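Local coordinates for amidohydrolase (PDB 4DZH), which probably deaminates adenosine-type substrates such as 5'-methylthioadenosine, as a zinc-binding member of the ATZ/TRZ amidohydrolases, at residues Asn137-Val149 with Val159-Ala171. Sequence-based numbering, arbitrary orientation.
Sequences NENYFFADVQAAV and VGAVIIDFPTAWA
A chi1 of 179° swings Trp170 CG away from its own backbone N and lays one face of the indole against the backbone of Phe142, the N-cap residue of helix 143-152, and Ala143, while Phe142, whose CG lies anti to its carbonyl carbon (chi1 -63°), sends its ring past the indole in the opposite direction. The Phe142 and Trp170 six-membered rings meet obliquely, planes 58° apart. Phe142 CA makes a CH-pi contact 3.7 Å from the centroid of that six-membered ring; a broad flat side chain suits a place where it covers the backbone of a helix start. Phe141 CD1 packs at 3.7 Å on Trp170 CB, and its ring also reaches the methyl groups of Val162 and Thr168.

Strand 133-139, helix 143-152 and strand 156-163 form a right-handed beta-alpha-beta unit of the TIM barrel. Gly160 N, above the carbonyl plane, donates a hydrogen bond to Glu138 O (2.9 Å), one of those pairing the parallel strands. Where helix meets strand, small residues allow close approach: Ala143 CB sits 3.6 Å from Val159 CG1 and 3.3 Å from Gly160 O. Past the strand pairing, water takes over: one molecule accepts from Tyr140 N and lies 2.7 Å from Gly160 O and 2.9 Å from Gln146 OE1, to which it can donate, while a second links Tyr140 O to Val162 N. Asn139 places its side chain near zinc ligands His79 and His81, and the backbone O of Asn139 is hydrogen-bonded to His81 ND1.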
loop_
_atom_site.group_PDB
_atom_site.type_symbol
_atom_site.label_atom_id
_atom_site.label_comp_id
_atom_site.label_asym_id
_atom_site.label_seq_id
_atom_site.Cartn_x
_atom_site.Cartn_y
_atom_site.Cartn_z
ATOM N N ASN A 137 -20.134 -2.820 -2.069
ATOM C CA ASN A 137 -20.969 -2.852 -3.270
ATOM C C ASN A 137 -20.563 -4.141 -3.959
ATOM O O ASN A 137 -19.584 -4.164 -4.743
ATOM C CB ASN A 137 -20.620 -1.675 -4.157
ATOM C CG ASN A 137 -21.546 -1.538 -5.342
ATOM O OD1 ASN A 137 -22.672 -2.054 -5.356
ATOM N ND2 ASN A 137 -21.110 -0.767 -6.309
ATOM N N GLU A 138 -21.322 -5.210 -3.663
ATOM C CA GLU A 138 -20.969 -6.570 -4.059
ATOM C C GLU A 138 -21.454 -6.910 -5.471
ATOM O O GLU A 138 -22.540 -6.517 -5.899
ATOM C CB GLU A 138 -21.648 -7.552 -3.081
ATOM C CG GLU A 138 -21.172 -8.996 -3.248
ATOM C CD GLU A 138 -19.654 -9.171 -3.069
ATOM O OE1 GLU A 138 -19.012 -8.629 -2.102
ATOM O OE2 GLU A 138 -19.106 -9.923 -3.877
ATOM N N ASN A 139 -20.626 -7.682 -6.196
ATOM C CA ASN A 139 -20.978 -8.008 -7.573
ATOM C C ASN A 139 -20.565 -9.462 -7.832
ATOM O O ASN A 139 -19.424 -9.724 -8.208
ATOM C CB ASN A 139 -20.202 -7.012 -8.462
ATOM C CG ASN A 139 -20.540 -7.108 -9.926
ATOM O OD1 ASN A 139 -20.994 -8.119 -10.407
ATOM N ND2 ASN A 139 -20.250 -6.024 -10.671
ATOM N N TYR A 140 -21.459 -10.419 -7.558
ATOM C CA TYR A 140 -21.101 -11.828 -7.749
ATOM C C TYR A 140 -22.335 -12.726 -7.947
ATOM O O TYR A 140 -23.492 -12.326 -7.650
ATOM C CB TYR A 140 -20.243 -12.395 -6.617
ATOM C CG TYR A 140 -19.228 -13.450 -7.106
ATOM C CD1 TYR A 140 -18.123 -13.078 -7.895
ATOM C CD2 TYR A 140 -19.400 -14.813 -6.807
ATOM C CE1 TYR A 140 -17.230 -14.012 -8.328
ATOM C CE2 TYR A 140 -18.509 -15.756 -7.259
ATOM C CZ TYR A 140 -17.421 -15.355 -8.010
ATOM O OH TYR A 140 -16.505 -16.293 -8.458
ATOM N N PHE A 141 -22.063 -13.928 -8.485
ATOM C CA PHE A 141 -23.067 -14.972 -8.633
ATOM C C PHE A 141 -23.542 -15.372 -7.257
ATOM O O PHE A 141 -22.850 -15.186 -6.274
ATOM C CB PHE A 141 -22.451 -16.164 -9.374
ATOM C CG PHE A 141 -21.906 -15.806 -10.743
ATOM C CD1 PHE A 141 -22.760 -15.676 -11.828
ATOM C CD2 PHE A 141 -20.550 -15.617 -10.926
ATOM C CE1 PHE A 141 -22.285 -15.343 -13.086
ATOM C CE2 PHE A 141 -20.051 -15.288 -12.182
ATOM C CZ PHE A 141 -20.933 -15.153 -13.258
ATOM N N PHE A 142 -24.742 -15.957 -7.202
ATOM C CA PHE A 142 -25.292 -16.386 -5.907
ATOM C C PHE A 142 -25.443 -15.223 -4.932
ATOM O O PHE A 142 -25.158 -15.357 -3.741
ATOM C CB PHE A 142 -24.542 -17.594 -5.311
ATOM C CG PHE A 142 -24.649 -18.830 -6.164
ATOM C CD1 PHE A 142 -23.771 -19.034 -7.238
ATOM C CD2 PHE A 142 -25.665 -19.745 -5.946
ATOM C CE1 PHE A 142 -23.897 -20.143 -8.044
ATOM C CE2 PHE A 142 -25.794 -20.858 -6.749
ATOM C CZ PHE A 142 -24.910 -21.063 -7.797
ATOM N N ALA A 143 -25.960 -14.117 -5.474
ATOM C CA ALA A 143 -26.253 -12.928 -4.678
ATOM C C ALA A 143 -27.213 -13.238 -3.545
ATOM O O ALA A 143 -27.134 -12.583 -2.505
ATOM C CB ALA A 143 -26.827 -11.812 -5.570
ATOM N N ASP A 144 -28.088 -14.246 -3.728
ATOM C CA ASP A 144 -29.027 -14.620 -2.664
ATOM C C ASP A 144 -28.275 -15.079 -1.418
ATOM O O ASP A 144 -28.563 -14.666 -0.284
ATOM C CB ASP A 144 -30.040 -15.674 -3.138
ATOM C CG ASP A 144 -29.396 -16.966 -3.662
ATOM O OD1 ASP A 144 -28.202 -16.981 -4.041
ATOM O OD2 ASP A 144 -30.115 -18.002 -3.704
ATOM N N VAL A 145 -27.254 -15.912 -1.616
ATOM C CA VAL A 145 -26.436 -16.399 -0.523
ATOM C C VAL A 145 -25.651 -15.238 0.083
ATOM O O VAL A 145 -25.597 -15.089 1.306
ATOM C CB VAL A 145 -25.435 -17.456 -1.038
ATOM C CG1 VAL A 145 -24.438 -17.822 0.039
ATOM C CG2 VAL A 145 -26.194 -18.704 -1.575
ATOM N N GLN A 146 -25.109 -14.366 -0.770
ATOM C CA GLN A 146 -24.337 -13.249 -0.246
ATOM C C GLN A 146 -25.156 -12.325 0.649
ATOM O O GLN A 146 -24.689 -11.926 1.696
ATOM C CB GLN A 146 -23.763 -12.422 -1.376
ATOM C CG GLN A 146 -22.772 -13.247 -2.182
ATOM C CD GLN A 146 -22.044 -12.384 -3.203
ATOM O OE1 GLN A 146 -22.674 -11.840 -4.123
ATOM N NE2 GLN A 146 -20.727 -12.268 -3.050
ATOM N N ALA A 147 -26.348 -11.976 0.203
ATOM C CA ALA A 147 -27.224 -11.108 0.996
ATOM C C ALA A 147 -27.481 -11.737 2.367
ATOM O O ALA A 147 -27.344 -11.073 3.394
ATOM C CB ALA A 147 -28.541 -10.821 0.243
ATOM N N ALA A 148 -27.771 -13.028 2.366
ATOM C CA ALA A 148 -28.033 -13.737 3.624
ATOM C C ALA A 148 -26.802 -13.724 4.521
ATOM O O ALA A 148 -26.915 -13.482 5.744
ATOM C CB ALA A 148 -28.492 -15.159 3.353
ATOM N N VAL A 149 -25.621 -13.983 3.926
ATOM C CA VAL A 149 -24.365 -13.989 4.672
ATOM C C VAL A 149 -24.035 -12.633 5.257
ATOM O O VAL A 149 -23.751 -12.534 6.434
ATOM C CB VAL A 149 -23.181 -14.497 3.834
ATOM C CG1 VAL A 149 -21.876 -14.303 4.582
ATOM C CG2 VAL A 149 -23.393 -15.947 3.495
ATOM N N VAL A 159 -26.105 -5.304 -2.771
ATOM C CA VAL A 159 -25.797 -6.614 -3.353
ATOM C C VAL A 159 -26.312 -6.657 -4.767
ATOM O O VAL A 159 -27.499 -6.403 -5.015
ATOM C CB VAL A 159 -26.430 -7.753 -2.528
ATOM C CG1 VAL A 159 -26.194 -9.102 -3.215
ATOM C CG2 VAL A 159 -25.835 -7.774 -1.128
ATOM N N GLY A 160 -25.416 -6.941 -5.699
ATOM C CA GLY A 160 -25.837 -6.936 -7.094
ATOM C C GLY A 160 -26.308 -8.274 -7.633
ATOM O O GLY A 160 -25.692 -9.318 -7.363
ATOM N N ALA A 161 -27.349 -8.226 -8.457
ATOM C CA ALA A 161 -27.846 -9.393 -9.158
ATOM C C ALA A 161 -27.192 -9.382 -10.541
ATOM O O ALA A 161 -27.448 -8.498 -11.368
ATOM C CB ALA A 161 -29.404 -9.302 -9.288
ATOM N N VAL A 162 -26.290 -10.331 -10.768
ATOM C CA VAL A 162 -25.578 -10.400 -12.049
ATOM C C VAL A 162 -26.518 -10.619 -13.242
ATOM O O VAL A 162 -27.402 -11.505 -13.196
ATOM C CB VAL A 162 -24.517 -11.554 -12.042
ATOM C CG1 VAL A 162 -23.849 -11.691 -13.406
ATOM C CG2 VAL A 162 -23.461 -11.353 -10.964
ATOM N N ILE A 163 -26.316 -9.832 -14.301
ATOM C CA ILE A 163 -26.989 -10.081 -15.563
ATOM C C ILE A 163 -25.892 -10.274 -16.629
ATOM O O ILE A 163 -25.007 -9.421 -16.771
ATOM C CB ILE A 163 -27.858 -8.878 -15.987
ATOM C CG1 ILE A 163 -28.905 -8.552 -14.923
ATOM C CG2 ILE A 163 -28.465 -9.108 -17.386
ATOM C CD1 ILE A 163 -29.958 -9.698 -14.704
ATOM N N ILE A 164 -25.938 -11.371 -17.388
ATOM C CA ILE A 164 -24.907 -11.629 -18.398
ATOM C C ILE A 164 -25.540 -12.528 -19.467
ATOM O O ILE A 164 -26.510 -13.251 -19.192
ATOM C CB ILE A 164 -23.623 -12.233 -17.716
ATOM C CG1 ILE A 164 -22.428 -12.242 -18.670
ATOM C CG2 ILE A 164 -23.865 -13.612 -17.115
ATOM C CD1 ILE A 164 -21.139 -12.621 -17.983
ATOM N N ASP A 165 -25.012 -12.468 -20.686
ATOM C CA ASP A 165 -25.645 -13.200 -21.793
ATOM C C ASP A 165 -25.336 -14.691 -21.757
ATOM O O ASP A 165 -25.874 -15.430 -22.572
ATOM C CB ASP A 165 -25.105 -12.735 -23.149
ATOM C CG ASP A 165 -25.521 -11.330 -23.536
ATOM O OD1 ASP A 165 -26.395 -10.710 -22.896
ATOM O OD2 ASP A 165 -24.963 -10.857 -24.556
ATOM N N PHE A 166 -24.429 -15.127 -20.890
ATOM C CA PHE A 166 -23.917 -16.504 -20.931
ATOM C C PHE A 166 -24.370 -17.344 -19.739
ATOM O O PHE A 166 -24.544 -16.833 -18.627
ATOM C CB PHE A 166 -22.386 -16.501 -20.984
ATOM C CG PHE A 166 -21.819 -15.539 -21.977
ATOM C CD1 PHE A 166 -22.102 -15.678 -23.333
ATOM C CD2 PHE A 166 -21.000 -14.505 -21.567
ATOM C CE1 PHE A 166 -21.576 -14.792 -24.264
ATOM C CE2 PHE A 166 -20.468 -13.615 -22.484
ATOM C CZ PHE A 166 -20.765 -13.760 -23.837
ATOM N N PRO A 167 -24.594 -18.643 -19.960
ATOM C CA PRO A 167 -25.077 -19.488 -18.864
ATOM C C PRO A 167 -23.986 -19.812 -17.867
ATOM O O PRO A 167 -22.796 -19.934 -18.221
ATOM C CB PRO A 167 -25.558 -20.767 -19.584
ATOM C CG PRO A 167 -24.737 -20.790 -20.830
ATOM C CD PRO A 167 -24.587 -19.360 -21.253
ATOM N N THR A 168 -24.389 -19.894 -16.608
ATOM C CA THR A 168 -23.496 -20.239 -15.508
ATOM C C THR A 168 -24.325 -21.058 -14.536
ATOM O O THR A 168 -25.529 -21.267 -14.749
ATOM C CB THR A 168 -23.011 -18.995 -14.756
ATOM O OG1 THR A 168 -24.152 -18.276 -14.262
ATOM C CG2 THR A 168 -22.192 -18.090 -15.665
ATOM N N ALA A 169 -23.696 -21.495 -13.453
ATOM C CA ALA A 169 -24.382 -22.258 -12.426
ATOM C C ALA A 169 -25.502 -21.436 -11.790
ATOM O O ALA A 169 -26.519 -21.978 -11.323
ATOM C CB ALA A 169 -23.384 -22.685 -11.368
ATOM N N TRP A 170 -25.307 -20.123 -11.759
ATOM C CA TRP A 170 -26.319 -19.216 -11.222
ATOM C C TRP A 170 -27.626 -19.171 -12.032
ATOM O O TRP A 170 -28.741 -19.191 -11.484
ATOM C CB TRP A 170 -25.703 -17.825 -11.096
ATOM C CG TRP A 170 -26.608 -16.745 -10.588
ATOM C CD1 TRP A 170 -26.894 -15.569 -11.228
ATOM C CD2 TRP A 170 -27.336 -16.712 -9.344
ATOM N NE1 TRP A 170 -27.748 -14.814 -10.467
ATOM C CE2 TRP A 170 -28.043 -15.490 -9.309
ATOM C CE3 TRP A 170 -27.489 -17.608 -8.281
ATOM C CZ2 TRP A 170 -28.856 -15.118 -8.235
ATOM C CZ3 TRP A 170 -28.304 -17.235 -7.205
ATOM C CH2 TRP A 170 -28.975 -15.999 -7.198
ATOM N N ALA A 171 -27.506 -19.118 -13.351
ATOM C CA ALA A 171 -28.663 -18.980 -14.213
ATOM C C ALA A 171 -28.259 -19.370 -15.635
ATOM O O ALA A 171 -27.167 -19.031 -16.113
ATOM C CB ALA A 171 -29.153 -17.553 -14.214
HETATM O O HOH W 1 -23.483 -9.622 -5.766
HETATM O O HOH W 2 -25.975 -12.568 -8.760
#